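Local structure of oxidized polyvinyl alcohol hydrolase (Pseudomonas sp. VM15C, 3WWC) at residues N127-G132 and I176-T181; V66-S71 and I98-A103; T181-A186 and G197-G202. The protein hydrolyses beta-diketones such as 4,6-nonanedione and the oxidized form of polyvinyl alcohol, carrying out the second step in polyvinyl alcohol degradation. The protein carries 1 engineered substitution. All coordinates share one frame; numbering follows the deposited sequence.

Contact 1. Residues N127-G132 and I176-T181; sequences NPWFEG and IASGGT. Engineered in segment 176-181: Ala177 (natural residue Ser). With BUA (butanoic acid), chain C.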
# COMPACT_ATOMS: atom_id res chain seq x y z
N ASN A 127 -4.42 -6.66 12.38
CA ASN A 127 -4.92 -5.44 13.02
C ASN A 127 -4.42 -4.04 12.62
O ASN A 127 -5.14 -3.08 12.83
CB ASN A 127 -4.73 -5.58 14.55
CG ASN A 127 -5.80 -4.87 15.34
OD1 ASN A 127 -6.96 -4.84 14.96
ND2 ASN A 127 -5.40 -4.31 16.48
N PRO A 128 -3.20 -3.88 12.05
CA PRO A 128 -2.76 -2.53 11.71
C PRO A 128 -3.67 -1.74 10.77
O PRO A 128 -3.89 -0.53 10.96
CB PRO A 128 -1.38 -2.74 11.08
CG PRO A 128 -0.81 -3.97 11.87
CD PRO A 128 -2.10 -4.87 11.94
N TRP A 129 -4.17 -2.43 9.73
CA TRP A 129 -5.04 -1.80 8.75
C TRP A 129 -6.11 -2.83 8.39
O TRP A 129 -5.92 -4.01 8.56
CB TRP A 129 -4.29 -1.45 7.44
CG TRP A 129 -3.05 -0.55 7.62
CD1 TRP A 129 -1.72 -0.95 7.62
CD2 TRP A 129 -3.04 0.87 7.80
NE1 TRP A 129 -0.90 0.13 7.81
CE2 TRP A 129 -1.67 1.27 7.92
CE3 TRP A 129 -4.04 1.85 7.89
CZ2 TRP A 129 -1.30 2.61 8.12
CZ3 TRP A 129 -3.69 3.17 8.09
CH2 TRP A 129 -2.31 3.55 8.20
N PHE A 130 -7.23 -2.34 7.84
CA PHE A 130 -8.28 -3.25 7.39
C PHE A 130 -7.85 -3.60 5.95
O PHE A 130 -8.36 -3.07 4.96
CB PHE A 130 -9.62 -2.49 7.44
CG PHE A 130 -9.98 -2.00 8.86
CD1 PHE A 130 -10.19 -2.93 9.87
CD2 PHE A 130 -10.07 -0.64 9.17
CE1 PHE A 130 -10.46 -2.48 11.18
CE2 PHE A 130 -10.35 -0.20 10.44
CZ PHE A 130 -10.54 -1.13 11.47
N GLU A 131 -6.92 -4.54 5.88
CA GLU A 131 -6.25 -4.86 4.64
C GLU A 131 -6.42 -6.25 4.06
O GLU A 131 -5.87 -6.53 2.99
CB GLU A 131 -4.73 -4.50 4.74
CG GLU A 131 -3.91 -4.80 6.07
CD GLU A 131 -3.38 -6.22 6.21
OE1 GLU A 131 -4.13 -7.20 6.01
OE2 GLU A 131 -2.18 -6.36 6.59
N GLY A 132 -7.21 -7.11 4.70
CA GLY A 132 -7.41 -8.43 4.12
C GLY A 132 -8.45 -9.17 4.95
O GLY A 132 -8.47 -9.05 6.18
N ILE A 176 4.61 0.17 3.65
CA ILE A 176 5.46 -0.96 3.93
C ILE A 176 4.76 -2.05 4.74
O ILE A 176 3.99 -1.75 5.65
CB ILE A 176 6.75 -0.48 4.71
CG1 ILE A 176 7.64 -1.66 5.07
CG2 ILE A 176 6.38 0.22 6.04
CD1 ILE A 176 8.29 -2.31 3.87
N ALA A 177 4.96 -3.30 4.33
CA ALA A 177 4.49 -4.44 5.10
C ALA A 177 2.99 -4.41 5.18
O ALA A 177 2.39 -4.43 4.10
CB ALA A 177 5.17 -4.39 6.48
N SER A 178 2.36 -4.36 6.34
CA SER A 178 0.89 -4.32 6.37
C SER A 178 0.43 -3.06 5.63
O SER A 178 -0.67 -3.09 5.06
CB SER A 178 0.40 -4.32 7.83
OG SER A 178 -1.01 -4.32 7.90
N GLY A 179 1.22 -1.99 5.63
CA GLY A 179 0.80 -0.81 4.86
C GLY A 179 0.90 -1.10 3.37
O GLY A 179 0.17 -0.46 2.60
N GLY A 180 1.82 -1.97 2.95
CA GLY A 180 1.88 -2.38 1.55
C GLY A 180 0.67 -3.26 1.21
O GLY A 180 0.15 -3.16 0.10
N THR A 181 0.22 -4.11 2.15
CA THR A 181 -0.97 -4.93 1.93
C THR A 181 -2.16 -4.00 1.77
O THR A 181 -3.00 -4.20 0.90
CB THR A 181 -1.17 -5.86 3.12
OG1 THR A 181 0.09 -6.52 3.41
CG2 THR A 181 -2.28 -6.87 2.82
C1 BUA C . 1.21 -10.28 8.14
C2 BUA C . 2.43 -9.41 7.81
C3 BUA C . 2.12 -7.96 8.19
C4 BUA C . 3.34 -7.07 7.97
O1 BUA C . 3.46 -6.08 8.73
O2 BUA C . 4.09 -7.36 7.00
O HOH W 1 0.01 -7.83 5.81
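With OG swung anti to its own backbone nitrogen (chi1 -178°), Ser178 faces Glu131, whose chain folds at chi2 (83°) and brings its carboxylate back over the start of helix 178-189. Ser178 OG donates to Glu131 OE2 at 2.7 Å, meeting that oxygen on its anti side and 21° out of the carboxylate plane. A water adds a second donor at 2.8 Å from Glu131 OE2 and also reaches Thr181 OG1, while Glu131 OE1 is bonded to Tyr205 OH. Thr181 turns its methyl to the carboxylate, CG2 lying 3.6 Å from Glu131 CD; its hydroxyl is bonded to the backbone N of Glu203. The indole of Trp129 presents its edge to Ser178, CD1 standing 3.5 Å from Ser178 OG, and its NE1 is tied to Thr69 O. Ala177, engineered from serine, is the N-cap, and its strand-to-helix turn is consistent with an alpha/beta-hydrolase nucleophile elbow, the charge-relay serine being assigned by similarity. Next to it, Ser178 N lies 3.1 Å from butanoic acid O1, consistent with an oxyanion-hole role. Gripped by a hydroxyl, a water and a phenol beside a helix N-terminus, the buried Glu131 carboxylate is probably stabilised as an anion.

Contact 2. Residues V66-S71 and I98-A103; sequences VPMTGS and IAPVRA. With BUA (butanoic acid), chain C.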
# COMPACT_ATOMS: atom_id res chain seq x y z
N VAL A 66 0.24 9.39 -0.01
CA VAL A 66 -0.42 8.89 1.20
C VAL A 66 0.40 7.68 1.66
O VAL A 66 0.17 6.56 1.23
CB VAL A 66 -1.89 8.47 0.86
CG1 VAL A 66 -2.58 7.85 2.04
CG2 VAL A 66 -2.66 9.72 0.43
N PRO A 67 1.39 7.91 2.54
CA PRO A 67 2.24 6.84 3.03
C PRO A 67 1.64 6.16 4.24
O PRO A 67 1.06 6.82 5.13
CB PRO A 67 3.53 7.58 3.38
CG PRO A 67 3.01 8.93 3.89
CD PRO A 67 1.93 9.25 2.92
N MET A 68 1.82 4.85 4.28
CA MET A 68 1.30 4.06 5.41
C MET A 68 2.39 3.26 6.07
O MET A 68 3.16 2.57 5.39
CB MET A 68 0.21 3.12 4.93
CG MET A 68 -0.98 3.92 4.47
SD MET A 68 -2.28 2.88 3.73
CE MET A 68 -1.57 2.48 2.22
N THR A 69 2.43 3.30 7.40
CA THR A 69 3.36 2.48 8.15
C THR A 69 2.88 1.03 8.18
O THR A 69 1.83 0.67 7.60
CB THR A 69 3.47 3.06 9.58
OG1 THR A 69 4.60 2.43 10.22
CG2 THR A 69 2.18 2.81 10.39
N GLY A 70 3.67 0.20 8.84
CA GLY A 70 3.36 -1.22 8.95
C GLY A 70 2.80 -1.62 10.31
O GLY A 70 1.94 -0.96 10.88
N SER A 71 3.31 -2.74 10.81
CA SER A 71 2.82 -3.29 12.08
C SER A 71 3.47 -2.77 13.31
O SER A 71 2.80 -2.63 14.33
CB SER A 71 3.00 -4.81 12.06
OG SER A 71 2.18 -5.39 11.04
N ILE A 98 -0.22 13.15 2.93
CA ILE A 98 -1.43 13.02 3.77
C ILE A 98 -1.32 11.61 4.31
O ILE A 98 -1.58 10.63 3.60
CB ILE A 98 -2.68 13.20 2.91
CG1 ILE A 98 -2.63 14.53 2.13
CG2 ILE A 98 -3.90 13.18 3.85
CD1 ILE A 98 -3.81 14.64 1.15
N ALA A 99 -0.93 11.50 5.60
CA ALA A 99 -0.58 10.22 6.22
C ALA A 99 -1.59 9.80 7.24
O ALA A 99 -1.73 10.45 8.28
CB ALA A 99 0.79 10.39 6.91
N PRO A 100 -2.28 8.70 6.99
CA PRO A 100 -3.29 8.25 7.95
C PRO A 100 -2.72 7.52 9.13
O PRO A 100 -1.72 6.83 9.02
CB PRO A 100 -4.16 7.28 7.11
CG PRO A 100 -3.10 6.67 6.11
CD PRO A 100 -2.25 7.88 5.74
N VAL A 101 -3.37 7.69 10.29
CA VAL A 101 -3.00 6.96 11.52
C VAL A 101 -3.84 5.69 11.53
O VAL A 101 -5.03 5.71 11.14
CB VAL A 101 -3.28 7.84 12.74
CG1 VAL A 101 -3.02 7.09 14.07
CG2 VAL A 101 -2.38 9.08 12.65
N ARG A 102 -3.26 4.59 11.98
CA ARG A 102 -3.96 3.30 12.04
C ARG A 102 -5.11 3.36 13.07
O ARG A 102 -4.97 3.99 14.14
CB ARG A 102 -2.97 2.19 12.43
CG ARG A 102 -1.90 1.95 11.37
CD ARG A 102 -0.76 1.03 11.85
NE ARG A 102 -0.04 1.73 12.88
CZ ARG A 102 0.85 1.19 13.70
NH1 ARG A 102 1.19 -0.09 13.58
NH2 ARG A 102 1.31 1.94 14.72
N ALA A 103 -6.24 2.73 12.75
CA ALA A 103 -7.38 2.75 13.66
C ALA A 103 -6.99 2.19 15.04
O ALA A 103 -7.36 2.77 16.09
CB ALA A 103 -8.50 1.89 13.04
C1 BUA C . 1.21 -10.28 8.14
C2 BUA C . 2.43 -9.41 7.81
C3 BUA C . 2.12 -7.96 8.19
C4 BUA C . 3.34 -7.07 7.97
O1 BUA C . 3.46 -6.08 8.73
O2 BUA C . 4.09 -7.36 7.00
O HOH W 2 0.83 5.63 8.78
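Val66 and Ile98 lie side by side in a parallel pairing in which the axes of strands 66-68 and 98-100 approach to 5.1 Å at 31°. The pairing is imperfect because both strands carry prolines: Pro67 has no N-H to offer Ile98 O, and that buried carbonyl receives instead a CA-H...O contact from Val66 CA at 3.2 Å. Farther on the strands part, and a water bridges them, donating to Pro100 O at 2.8 Å and accepting from Thr69 N. On one side of the sheet the side chains of Val66 and Pro100 cross at about a right angle, Val66 CG1 3.7 Å from Pro100 CD, and Met68 CG lies against Pro100 CG, with Phe153 of helix 148-160 packing on both. On the other side Pro67 CG meets Ala99 CB beneath helix 75-80. Beyond the strands Arg102 bends at chi3 (-67°), laying its guanidinium under Thr69, whose CG2 sits over one face, 3.5 Å from Arg102 NE. Arg102 NH1 makes a weak hydrogen bond to Ser71 O (3.1 Å, 132°), at the edge of the guanidinium, whereas Arg102 NH2 is held by Arg112 O. A leucine in place of Arg102 would probably leave the Arg112 and weakly held Ser71 carbonyls without their guanidinium donors and let the 69-71 loop shift. That loop carries Ser71, whose OG donates to butanoic acid O1 at 2.7 Å. Strands 62-68 and 96-100, a beta-alpha-beta unit through helix 75-80, fit the 1-2-4-3-5 order of the alpha/beta-hydrolase sheet, where the loop after 62-68 probably supplies part of the oxyanion hole.

Contact 3. Residues T181-A186 and G197-G202; sequences TMTNRA and GLPISG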
# COMPACT_ATOMS: atom_id res chain seq x y z
N THR A 181 0.22 -4.11 2.15
CA THR A 181 -0.97 -4.93 1.93
C THR A 181 -2.16 -4.00 1.77
O THR A 181 -3.00 -4.20 0.90
CB THR A 181 -1.17 -5.86 3.12
OG1 THR A 181 0.09 -6.52 3.41
CG2 THR A 181 -2.28 -6.87 2.82
N MET A 182 -2.22 -3.00 2.62
CA MET A 182 -3.32 -2.04 2.52
C MET A 182 -3.30 -1.29 1.20
O MET A 182 -4.38 -0.99 0.64
CB MET A 182 -3.25 -1.08 3.72
CG MET A 182 -4.42 -0.07 3.81
SD MET A 182 -5.98 -0.94 4.18
CE MET A 182 -6.98 -0.46 2.76
N THR A 183 -2.09 -1.00 0.68
CA THR A 183 -1.98 -0.32 -0.63
C THR A 183 -2.60 -1.25 -1.69
O THR A 183 -3.38 -0.81 -2.54
CB THR A 183 -0.52 -0.07 -0.97
OG1 THR A 183 0.02 0.81 0.02
CG2 THR A 183 -0.40 0.59 -2.35
N ASN A 184 -2.24 -2.53 -1.69
CA ASN A 184 -2.83 -3.45 -2.64
C ASN A 184 -4.36 -3.45 -2.53
O ASN A 184 -5.06 -3.40 -3.56
CB ASN A 184 -2.34 -4.91 -2.38
CG ASN A 184 -0.96 -5.17 -2.93
OD1 ASN A 184 -0.54 -4.57 -3.93
ND2 ASN A 184 -0.22 -6.12 -2.29
N ARG A 185 -4.89 -3.54 -1.30
CA ARG A 185 -6.35 -3.58 -1.16
C ARG A 185 -7.02 -2.32 -1.70
O ARG A 185 -8.02 -2.37 -2.43
CB ARG A 185 -6.76 -3.76 0.29
CG ARG A 185 -8.30 -3.89 0.43
CD ARG A 185 -8.69 -4.33 1.87
NE ARG A 185 -10.12 -4.63 1.93
CZ ARG A 185 -10.64 -5.85 1.78
NH1 ARG A 185 -9.84 -6.91 1.54
NH2 ARG A 185 -11.96 -6.00 1.94
N ALA A 186 -6.42 -1.18 -1.39
CA ALA A 186 -6.99 0.10 -1.84
C ALA A 186 -6.96 0.21 -3.34
O ALA A 186 -7.91 0.78 -3.96
CB ALA A 186 -6.20 1.25 -1.21
N GLY A 197 0.02 3.44 -6.93
CA GLY A 197 0.49 3.20 -5.58
C GLY A 197 1.81 2.48 -5.57
O GLY A 197 2.35 2.01 -6.60
N LEU A 198 2.33 2.41 -4.36
CA LEU A 198 3.64 1.81 -4.09
C LEU A 198 3.56 0.77 -2.97
O LEU A 198 3.88 1.07 -1.78
CB LEU A 198 4.62 2.95 -3.72
CG LEU A 198 6.07 2.57 -3.37
CD1 LEU A 198 6.75 1.95 -4.57
CD2 LEU A 198 6.84 3.85 -2.97
N PRO A 199 3.08 -0.45 -3.29
CA PRO A 199 2.99 -1.51 -2.26
C PRO A 199 4.37 -2.15 -2.06
O PRO A 199 4.85 -2.86 -2.93
CB PRO A 199 1.95 -2.49 -2.84
CG PRO A 199 2.09 -2.27 -4.39
CD PRO A 199 2.37 -0.81 -4.55
N ILE A 200 5.02 -1.83 -0.94
CA ILE A 200 6.35 -2.34 -0.62
C ILE A 200 6.20 -3.50 0.34
O ILE A 200 5.70 -3.34 1.46
CB ILE A 200 7.21 -1.24 0.04
CG1 ILE A 200 7.25 0.02 -0.82
CG2 ILE A 200 8.61 -1.80 0.27
CD1 ILE A 200 8.08 1.19 -0.16
N SER A 201 6.60 -4.67 -0.14
CA SER A 201 6.54 -5.90 0.68
C SER A 201 5.20 -6.09 1.34
O SER A 201 5.11 -6.30 2.56
CB SER A 201 7.63 -5.84 1.70
OG SER A 201 8.87 -5.74 1.05
N GLY A 202 4.18 -5.99 0.51
CA GLY A 202 2.81 -6.22 1.00
C GLY A 202 2.37 -7.64 0.72
O GLY A 202 2.89 -8.34 -0.17
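Thr183 and Asn184 press on the Pro199 ring where helix 178-189 packs against strand 196-200, the second half of a beta-alpha-beta unit that starts with strand 170-176. The axes of helix 181-186 and strand 197-200 approach to 7.0 Å and run roughly antiparallel, at 140°. Because its CG2 stands opposite the backbone N about chi1, the Thr183 methyl faces the strand, 3.8 Å from both Pro199 N and Pro199 CD; the hydroxyl turns back to Gly179 O. Asn184 comes across the ring from the other end, its OD1 3.4 Å from Pro199 CB, and the amide is fixed by a hydrogen bond from ND2 to Glu203 O. Gly197 belongs to the same tight fit, since a CB there would come within 3.0 Å of Thr183 CG2.

In the next shell, Pro199 rests on Val249 and Thr251 of strand 247-253, while Leu198 is bonded through its backbone to strand 170-176. After Ile200 the chain turns at Ser201, which adopts a left-handed backbone conformation, with OG bonded to Asp258. The turn carries Gly202 against the start of helix 178-189, while its carbonyl accepts from Ser278 OG of helix 275-288. A CB on Gly202 would clash, at 2.7 Å from Thr181 N; as it is, Gly202 CA stands 3.5 Å from Thr181 N.

Overall arrangement
Contacts 1 and 3 use helix 178-189; contact 2 joins strands 62-68 and 96-100 of the same sheet that holds strand 196-200, and its Met68 reaches the helix. Contacts 1 and 3 share Thr181, have centres about 8 Å apart, and are probably joined by a hydrogen bond from Ala177 N to Ile200 O (3.0 Å), which ties the engineered Ala177, the presumed nucleophile position, to the strand. Contacts 1 and 2, about 9 Å between centres, are linked by a probable hydrogen bond from Ile176 N to Met68 O (3.3 Å), and both touch the same butanoic acid. Between contacts 2 and 3, about 12 Å between centres, Met68 CE packs 3.2 Å from Thr183 OG1. The side chain of Glu131 is about 6 Å from another bound butanoic acid.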